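Local atomic coordinates of VlsE1 (Borreliella burgdorferi, PDB entry 1L8W), a protein that serves as a variable surface lipoprotein antigen of the Lyme disease spirochaete and probably helps it evade the host immune response by antigenic switching. Residues S60-K63 / T64-T68; T135-I138 / G139-V142; S216-S219 / G220-L224; M266-D269 / D270-A273. All blocks are in the same frame, centred on the assembly; numbering follows the deposited sequence.

Interaction 1 (S60-K63 / T64-T68); sequences SDVK and TYFTT
The carbonyl oxygen of S60 takes two donors from T64, the backbone N at 3.1 Å and the hydroxyl OG1 at 3.2 Å, which reach S60 O from opposite faces of its carbonyl plane. With chi1 at -61° the T64 hydroxyl stands beside its own backbone N, and it is this placement that lets both groups converge on one acceptor a turn back. D61 adds its carbonyl O to the amide N of Y65, at 2.9 Å, while its carboxylate looks backward along the chain to K58 N and to a salt bridge with K54. These bonds belong to the first turns of helix 59-80, an amphipathic element of this elongated, largely helical lipoprotein: one flank is wet, the other lies against helices 106-131 and 294-333. V62 belongs to the inner flank. Its O receives F66 N, and its CG1 lies alongside the F66 ring, 3.8 Å from CE2, the two side chains running in the same direction. The V62 oxygen also sits near the edge of the Y65 ring, whose hydroxyl goes on to T317 of helix 294-333. K63 closes the series with a nearly straight bond, T67 N to K63 O at 2.9 Å (172° at the hydrogen). Its extended chain bends only at chi4 (67°), where NZ meets E129 O; the T67 hydroxyl is bonded to the carboxylate of E129.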
loop_
_atom_site.group_PDB
_atom_site.type_symbol
_atom_site.label_atom_id
_atom_site.label_comp_id
_atom_site.label_asym_id
_atom_site.label_seq_id
_atom_site.Cartn_x
_atom_site.Cartn_y
_atom_site.Cartn_z
ATOM N N SER A 60 0.110 -9.257 8.797
ATOM C CA SER A 60 -1.155 -9.618 9.435
ATOM C C SER A 60 -1.768 -8.389 10.126
ATOM O O SER A 60 -2.984 -8.306 10.297
ATOM C CB SER A 60 -0.940 -10.756 10.447
ATOM O OG SER A 60 -0.149 -10.333 11.541
ATOM N N ASP A 61 -0.920 -7.439 10.509
ATOM C CA ASP A 61 -1.382 -6.211 11.138
ATOM C C ASP A 61 -2.192 -5.414 10.113
ATOM O O ASP A 61 -3.096 -4.652 10.478
ATOM C CB ASP A 61 -0.204 -5.360 11.620
ATOM C CG ASP A 61 0.449 -5.921 12.861
ATOM O OD1 ASP A 61 -0.286 -6.235 13.818
ATOM O OD2 ASP A 61 1.690 -6.048 12.883
ATOM N N VAL A 62 -1.867 -5.609 8.836
ATOM C CA VAL A 62 -2.554 -4.923 7.753
ATOM C C VAL A 62 -4.004 -5.397 7.673
ATOM O O VAL A 62 -4.925 -4.609 7.452
ATOM C CB VAL A 62 -1.851 -5.189 6.391
ATOM C CG1 VAL A 62 -2.628 -4.523 5.257
ATOM C CG2 VAL A 62 -0.424 -4.669 6.439
ATOM N N LYS A 63 -4.197 -6.695 7.859
ATOM C CA LYS A 63 -5.528 -7.268 7.820
ATOM C C LYS A 63 -6.302 -6.727 9.011
ATOM O O LYS A 63 -7.456 -6.301 8.879
ATOM C CB LYS A 63 -5.447 -8.795 7.882
ATOM C CG LYS A 63 -6.773 -9.519 7.652
ATOM C CD LYS A 63 -6.584 -11.018 7.804
ATOM C CE LYS A 63 -7.858 -11.781 7.509
ATOM N NZ LYS A 63 -8.240 -11.672 6.085
ATOM N N THR A 64 -5.653 -6.733 10.170
ATOM C CA THR A 64 -6.265 -6.243 11.406
ATOM C C THR A 64 -6.730 -4.797 11.232
ATOM O O THR A 64 -7.820 -4.420 11.684
ATOM C CB THR A 64 -5.257 -6.328 12.574
ATOM O OG1 THR A 64 -4.881 -7.697 12.770
ATOM C CG2 THR A 64 -5.859 -5.782 13.865
ATOM N N TYR A 65 -5.893 -3.988 10.584
ATOM C CA TYR A 65 -6.218 -2.593 10.324
ATOM C C TYR A 65 -7.539 -2.481 9.557
ATOM O O TYR A 65 -8.446 -1.764 9.981
ATOM C CB TYR A 65 -5.104 -1.916 9.519
ATOM C CG TYR A 65 -5.517 -0.574 8.945
ATOM C CD1 TYR A 65 -5.501 0.590 9.725
ATOM C CD2 TYR A 65 -5.987 -0.482 7.635
ATOM C CE1 TYR A 65 -5.950 1.810 9.207
ATOM C CE2 TYR A 65 -6.438 0.730 7.107
ATOM C CZ TYR A 65 -6.421 1.870 7.894
ATOM O OH TYR A 65 -6.897 3.049 7.362
ATOM N N PHE A 66 -7.652 -3.190 8.437
ATOM C CA PHE A 66 -8.885 -3.143 7.651
ATOM C C PHE A 66 -10.103 -3.668 8.416
ATOM O O PHE A 66 -11.161 -3.050 8.381
ATOM C CB PHE A 66 -8.728 -3.913 6.328
ATOM C CG PHE A 66 -7.829 -3.233 5.322
ATOM C CD1 PHE A 66 -8.069 -1.921 4.923
ATOM C CD2 PHE A 66 -6.751 -3.916 4.763
ATOM C CE1 PHE A 66 -7.240 -1.294 3.971
ATOM C CE2 PHE A 66 -5.926 -3.308 3.819
ATOM C CZ PHE A 66 -6.166 -1.998 3.421
ATOM N N THR A 67 -9.959 -4.799 9.108
ATOM C CA THR A 67 -11.072 -5.364 9.872
ATOM C C THR A 67 -11.562 -4.336 10.896
ATOM O O THR A 67 -12.766 -4.082 11.017
ATOM C CB THR A 67 -10.666 -6.641 10.636
ATOM O OG1 THR A 67 -9.974 -7.536 9.755
ATOM C CG2 THR A 67 -11.934 -7.366 11.187
ATOM N N THR A 68 -10.617 -3.738 11.618
ATOM C CA THR A 68 -10.934 -2.730 12.622
ATOM C C THR A 68 -11.662 -1.543 11.973
ATOM O O THR A 68 -12.588 -0.993 12.560
ATOM C CB THR A 68 -9.645 -2.225 13.331
ATOM O OG1 THR A 68 -8.942 -3.338 13.900
ATOM C CG2 THR A 68 -9.993 -1.240 14.449
#

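Interaction 2 (T135-I138 / G139-V142); sequences TAAI and GEVV
A136 CB rests against E140 CG at 3.4 Å, a close methyl-to-methylene contact made within one turn of the chain. The glutamate reaches it through an unusual rotamer: chi1 is -103°, well away from a staggered value, and the chain turns again at chi2, folding the side chain back over the two alanines instead of letting it run outward. Its CG thereby lies 3.4 Å from A137 N as well, and the carboxylate ends beside the A137 methyl, with OE2 3.7 Å from CB. Those approaches are van der Waals in kind, the acid group meeting carbon across the bend. The backbone forms a beta turn from A137 to E140, whose amide returns to A137 O through a weak bond of 3.3 Å, bent to 130° at the hydrogen. I138 has nearly the angles of the second residue of a type I turn, whereas G139, with psi at 51°, departs from the ideal third. The turn leads the loop after helix 106-131 into strand 141-142, which pairs in parallel with strand 287-288. On the I138 side chain CG2 is anti to the backbone N and lies 3.6 Å from G139 N, while the side chain as a whole leads away from the turn and packs on A305 and V309 of helix 294-333. Backbone bonds of A136 to K59 and of I138 to P57 join the loop to the chain entering helix 59-80.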
loop_
_atom_site.group_PDB
_atom_site.type_symbol
_atom_site.label_atom_id
_atom_site.label_comp_id
_atom_site.label_asym_id
_atom_site.label_seq_id
_atom_site.Cartn_x
_atom_site.Cartn_y
_atom_site.Cartn_z
ATOM N N THR A 135 1.402 -13.170 6.493
ATOM C CA THR A 135 1.690 -13.401 7.904
ATOM C C THR A 135 3.112 -12.954 8.260
ATOM O O THR A 135 3.405 -12.664 9.414
ATOM C CB THR A 135 1.490 -14.899 8.303
ATOM O OG1 THR A 135 2.355 -15.732 7.523
ATOM C CG2 THR A 135 0.042 -15.329 8.075
ATOM N N ALA A 136 3.982 -12.878 7.257
ATOM C CA ALA A 136 5.364 -12.465 7.483
ATOM C C ALA A 136 5.485 -10.974 7.776
ATOM O O ALA A 136 4.514 -10.224 7.720
ATOM C CB ALA A 136 6.241 -12.842 6.271
ATOM N N ALA A 137 6.692 -10.551 8.111
ATOM C CA ALA A 137 6.943 -9.150 8.398
ATOM C C ALA A 137 6.644 -8.320 7.152
ATOM O O ALA A 137 6.791 -8.797 6.021
ATOM C CB ALA A 137 8.399 -8.965 8.818
ATOM N N ILE A 138 6.203 -7.087 7.355
ATOM C CA ILE A 138 5.917 -6.208 6.234
ATOM C C ILE A 138 7.260 -5.973 5.557
ATOM O O ILE A 138 7.344 -5.825 4.341
ATOM C CB ILE A 138 5.322 -4.873 6.722
ATOM C CG1 ILE A 138 3.859 -5.078 7.110
ATOM C CG2 ILE A 138 5.470 -3.790 5.658
ATOM C CD1 ILE A 138 3.296 -3.930 7.925
ATOM N N GLY A 139 8.311 -5.961 6.369
ATOM C CA GLY A 139 9.651 -5.758 5.859
ATOM C C GLY A 139 10.503 -7.014 5.924
ATOM O O GLY A 139 11.616 -6.989 6.452
ATOM N N GLU A 140 9.969 -8.116 5.401
ATOM C CA GLU A 140 10.681 -9.383 5.372
ATOM C C GLU A 140 11.854 -9.262 4.417
ATOM O O GLU A 140 11.680 -8.850 3.277
ATOM C CB GLU A 140 9.756 -10.501 4.891
ATOM C CG GLU A 140 9.252 -11.388 6.001
ATOM C CD GLU A 140 10.382 -12.074 6.740
ATOM O OE1 GLU A 140 11.053 -12.931 6.128
ATOM O OE2 GLU A 140 10.603 -11.752 7.927
ATOM N N VAL A 141 13.041 -9.626 4.888
ATOM C CA VAL A 141 14.259 -9.560 4.086
ATOM C C VAL A 141 14.918 -10.931 3.980
ATOM O O VAL A 141 15.222 -11.547 4.999
ATOM C CB VAL A 141 15.286 -8.600 4.723
ATOM C CG1 VAL A 141 16.586 -8.610 3.912
ATOM C CG2 VAL A 141 14.692 -7.197 4.820
ATOM N N VAL A 142 15.148 -11.400 2.755
ATOM C CA VAL A 142 15.790 -12.701 2.542
ATOM C C VAL A 142 17.119 -12.588 1.795
ATOM O O VAL A 142 17.250 -11.811 0.847
ATOM C CB VAL A 142 14.867 -13.676 1.760
ATOM C CG1 VAL A 142 13.596 -13.925 2.552
ATOM C CG2 VAL A 142 14.530 -13.113 0.400
#

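Interaction 3 (S216-S219 / G220-L224); sequences SAVS and GEQIL
S219 OG donates to E221 OE1 at 3.0 Å, meeting the oxygen on its anti side and 23° out of the carboxylate plane. The serine chi1 of 71° holds the hydroxyl between backbone N and carbonyl carbon, and E221 bends at chi2 to bring its acid group back over the helix start. S219 is the N-cap of helix 220-230. Its backbone N is taken by the side chain of Q222, three residues on: N to OE1 is 3.2 Å and almost straight (169°), which is one half of a capping box. The extended glutamine chain lays its amide along the backbone leading into the helix, beside V218. The S219 carbonyl in turn receives I223 N at 3.3 Å. Beneath these bonds V218 and I223, the residues just before the cap and four after it, form a hydrophobic staple; the two side chains meet at about a right angle, and V218 CG2 to I223 CG1 is tight at 3.4 Å. V218 O bonds K311 NZ of helix 294-333. An acid two residues into a helix probably interacts favourably with the helix dipole, so E221 would be expected to favour its charged form, while bonds and staple together would be expected to hold the direction in which the helix departs.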
loop_
_atom_site.group_PDB
_atom_site.type_symbol
_atom_site.label_atom_id
_atom_site.label_comp_id
_atom_site.label_asym_id
_atom_site.label_seq_id
_atom_site.Cartn_x
_atom_site.Cartn_y
_atom_site.Cartn_z
ATOM N N SER A 216 10.763 8.205 1.184
ATOM C CA SER A 216 10.858 9.461 1.923
ATOM C C SER A 216 10.448 10.653 1.077
ATOM O O SER A 216 9.884 11.622 1.594
ATOM C CB SER A 216 12.281 9.690 2.440
ATOM O OG SER A 216 13.181 9.949 1.372
ATOM N N ALA A 217 10.725 10.560 -0.222
ATOM C CA ALA A 217 10.442 11.620 -1.191
ATOM C C ALA A 217 8.986 11.808 -1.613
ATOM O O ALA A 217 8.692 12.664 -2.452
ATOM C CB ALA A 217 11.299 11.400 -2.433
ATOM N N VAL A 218 8.073 11.020 -1.050
ATOM C CA VAL A 218 6.662 11.138 -1.412
ATOM C C VAL A 218 5.744 11.054 -0.193
ATOM O O VAL A 218 6.099 10.458 0.823
ATOM C CB VAL A 218 6.262 10.041 -2.423
ATOM C CG1 VAL A 218 7.086 10.187 -3.698
ATOM C CG2 VAL A 218 6.468 8.659 -1.804
ATOM N N SER A 219 4.565 11.664 -0.287
ATOM C CA SER A 219 3.632 11.640 0.827
ATOM C C SER A 219 2.761 10.384 0.722
ATOM O O SER A 219 2.868 9.620 -0.238
ATOM C CB SER A 219 2.771 12.918 0.825
ATOM O OG SER A 219 1.830 12.937 -0.245
ATOM N N GLY A 220 1.909 10.165 1.713
ATOM C CA GLY A 220 1.039 9.002 1.690
ATOM C C GLY A 220 0.022 9.110 0.574
ATOM O O GLY A 220 -0.269 8.121 -0.104
ATOM N N GLU A 221 -0.526 10.310 0.388
ATOM C CA GLU A 221 -1.508 10.551 -0.665
ATOM C C GLU A 221 -0.950 10.136 -2.027
ATOM O O GLU A 221 -1.605 9.414 -2.787
ATOM C CB GLU A 221 -1.894 12.030 -0.721
ATOM C CG GLU A 221 -2.582 12.563 0.520
ATOM C CD GLU A 221 -1.705 12.469 1.756
ATOM O OE1 GLU A 221 -0.525 12.873 1.678
ATOM O OE2 GLU A 221 -2.196 11.996 2.804
ATOM N N GLN A 222 0.265 10.586 -2.328
ATOM C CA GLN A 222 0.905 10.267 -3.603
ATOM C C GLN A 222 1.077 8.769 -3.812
ATOM O O GLN A 222 0.852 8.266 -4.908
ATOM C CB GLN A 222 2.264 10.968 -3.703
ATOM C CG GLN A 222 2.171 12.468 -3.899
ATOM C CD GLN A 222 3.539 13.125 -3.953
ATOM O OE1 GLN A 222 4.178 13.340 -2.926
ATOM N NE2 GLN A 222 4.003 13.425 -5.161
ATOM N N ILE A 223 1.491 8.060 -2.766
ATOM C CA ILE A 223 1.661 6.612 -2.860
ATOM C C ILE A 223 0.286 5.959 -3.050
ATOM O O ILE A 223 0.146 4.986 -3.789
ATOM C CB ILE A 223 2.331 6.043 -1.591
ATOM C CG1 ILE A 223 3.703 6.696 -1.391
ATOM C CG2 ILE A 223 2.513 4.551 -1.735
ATOM C CD1 ILE A 223 4.324 6.446 -0.021
ATOM N N LEU A 224 -0.724 6.517 -2.389
ATOM C CA LEU A 224 -2.089 6.016 -2.484
ATOM C C LEU A 224 -2.573 6.154 -3.924
ATOM O O LEU A 224 -3.106 5.209 -4.505
ATOM C CB LEU A 224 -3.014 6.821 -1.565
ATOM C CG LEU A 224 -4.011 6.081 -0.661
ATOM C CD1 LEU A 224 -5.106 7.050 -0.237
ATOM C CD2 LEU A 224 -4.624 4.899 -1.385
#

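Interaction 4 (M266-D269 / D270-A273); sequences MKKD and DQIA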
loop_
_atom_site.group_PDB
_atom_site.type_symbol
_atom_site.label_atom_id
_atom_site.label_comp_id
_atom_site.label_asym_id
_atom_site.label_seq_id
_atom_site.Cartn_x
_atom_site.Cartn_y
_atom_site.Cartn_z
HETATM N N MSE A 266 8.102 3.327 -14.277
HETATM C CA MSE A 266 8.537 3.096 -12.906
HETATM C C MSE A 266 9.636 4.145 -12.672
HETATM O O MSE A 266 9.491 5.290 -13.100
HETATM C CB MSE A 266 9.080 1.668 -12.735
HETATM C CG MSE A 266 8.001 0.566 -12.645
HETATM SE SE MSE A 266 6.777 0.663 -11.092
HETATM C CE MSE A 266 5.464 1.830 -11.874
ATOM N N LYS A 267 10.729 3.773 -12.019
ATOM C CA LYS A 267 11.827 4.720 -11.768
ATOM C C LYS A 267 11.426 5.929 -10.920
ATOM O O LYS A 267 12.203 6.396 -10.093
ATOM C CB LYS A 267 12.428 5.212 -13.093
ATOM C CG LYS A 267 13.270 4.180 -13.825
ATOM C CD LYS A 267 13.979 4.790 -15.030
ATOM C CE LYS A 267 14.989 3.807 -15.615
ATOM N NZ LYS A 267 15.700 4.341 -16.811
ATOM N N LYS A 268 10.218 6.440 -11.134
ATOM C CA LYS A 268 9.721 7.575 -10.365
ATOM C C LYS A 268 9.464 7.159 -8.915
ATOM O O LYS A 268 9.072 6.023 -8.640
ATOM C CB LYS A 268 8.443 8.112 -11.000
ATOM C CG LYS A 268 8.692 8.919 -12.254
ATOM C CD LYS A 268 7.394 9.327 -12.919
ATOM C CE LYS A 268 6.862 8.218 -13.803
ATOM N NZ LYS A 268 6.670 6.947 -13.063
ATOM N N ASP A 269 9.680 8.096 -8.001
ATOM C CA ASP A 269 9.528 7.863 -6.569
ATOM C C ASP A 269 8.170 7.413 -6.045
ATOM O O ASP A 269 8.107 6.610 -5.120
ATOM C CB ASP A 269 9.961 9.111 -5.797
ATOM C CG ASP A 269 11.439 9.413 -5.964
ATOM O OD1 ASP A 269 12.258 8.485 -5.786
ATOM O OD2 ASP A 269 11.778 10.580 -6.267
ATOM N N ASP A 270 7.085 7.928 -6.602
ATOM C CA ASP A 270 5.778 7.520 -6.111
ATOM C C ASP A 270 5.402 6.108 -6.582
ATOM O O ASP A 270 4.674 5.398 -5.885
ATOM C CB ASP A 270 4.714 8.558 -6.496
ATOM C CG ASP A 270 4.667 8.831 -7.982
ATOM O OD1 ASP A 270 5.615 8.430 -8.698
ATOM O OD2 ASP A 270 3.677 9.460 -8.429
ATOM N N GLN A 271 5.929 5.701 -7.739
ATOM C CA GLN A 271 5.692 4.371 -8.303
ATOM C C GLN A 271 6.528 3.336 -7.550
ATOM O O GLN A 271 6.063 2.233 -7.236
ATOM C CB GLN A 271 6.086 4.342 -9.775
ATOM C CG GLN A 271 5.395 5.394 -10.633
ATOM C CD GLN A 271 3.890 5.261 -10.606
ATOM O OE1 GLN A 271 3.349 4.175 -10.806
ATOM N NE2 GLN A 271 3.202 6.369 -10.366
ATOM N N ILE A 272 7.775 3.696 -7.276
ATOM C CA ILE A 272 8.667 2.820 -6.534
ATOM C C ILE A 272 8.095 2.624 -5.127
ATOM O O ILE A 272 7.967 1.497 -4.657
ATOM C CB ILE A 272 10.067 3.432 -6.428
ATOM C CG1 ILE A 272 10.665 3.558 -7.830
ATOM C CG2 ILE A 272 10.930 2.596 -5.505
ATOM C CD1 ILE A 272 11.991 4.267 -7.880
ATOM N N ALA A 273 7.757 3.729 -4.470
ATOM C CA ALA A 273 7.189 3.694 -3.122
ATOM C C ALA A 273 5.900 2.858 -3.082
ATOM O O ALA A 273 5.589 2.225 -2.063
ATOM C CB ALA A 273 6.918 5.108 -2.637
#
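I272 N donates to K268 O at 3.0 Å and 162°, and Q271 N adds a weak bond to the same oxygen at 3.3 Å. The next carbonyl, D269 O, accepts A273 N at 3.0 Å from above its plane. K268 occupies the N-cap of helix 269-281, a position where its side chain has no acceptor to offer the first amides; instead the chain bends at chi3 and chi4 and carries NZ backward to M266 O, at 3.3 Å, and to E265 O. On its way it runs alongside Q271, with NZ 3.2 Å from CG. This opening turn sets the helix against helices 205-216 and 220-230, I272 and A273 facing inward. D269 OD1 is met outside the turn by N187 ND2. D270 differs: OD1, turned back over the cap beside K268 CB, is buried without a partner, and K268 NZ stands 4.7 Å off, where it may still ease the charge electrostatically but makes no contact. M266, modelled as selenomethionine, folds at chi2 and chi3 to cross Q271 at about a right angle, its CE 3.3 Å from Q271 CB; beyond it lie P247 and A250 of helix 247-252.

How the interactions relate
Interactions 3 and 4 start neighbouring helices and touch directly: V218 CG2 and I223 CG1 both pack on A273 CB, and V218 CG1 lies against D269. Their centres are about 10 Å apart. Both share the backbone bond to the N-cap carbonyl, but interaction 3 adds side-chain bonds, from the serine to E221 and from Q222 to the N-cap amide, whereas the lysine cap of interaction 4 turns back to carbonyls before the helix. Interactions 1 and 2 meet more lightly, V62 CG2 on I138 CD1. Interaction 1, within a helix, lies opposite 3 and 4 across the chain's centre; interaction 2 is a turn whose segments share one weak bond, its other backbone bonds going elsewhere in the chain. All four are partly buried, and 1, 2 and 3 each send side chains onto helix 294-333.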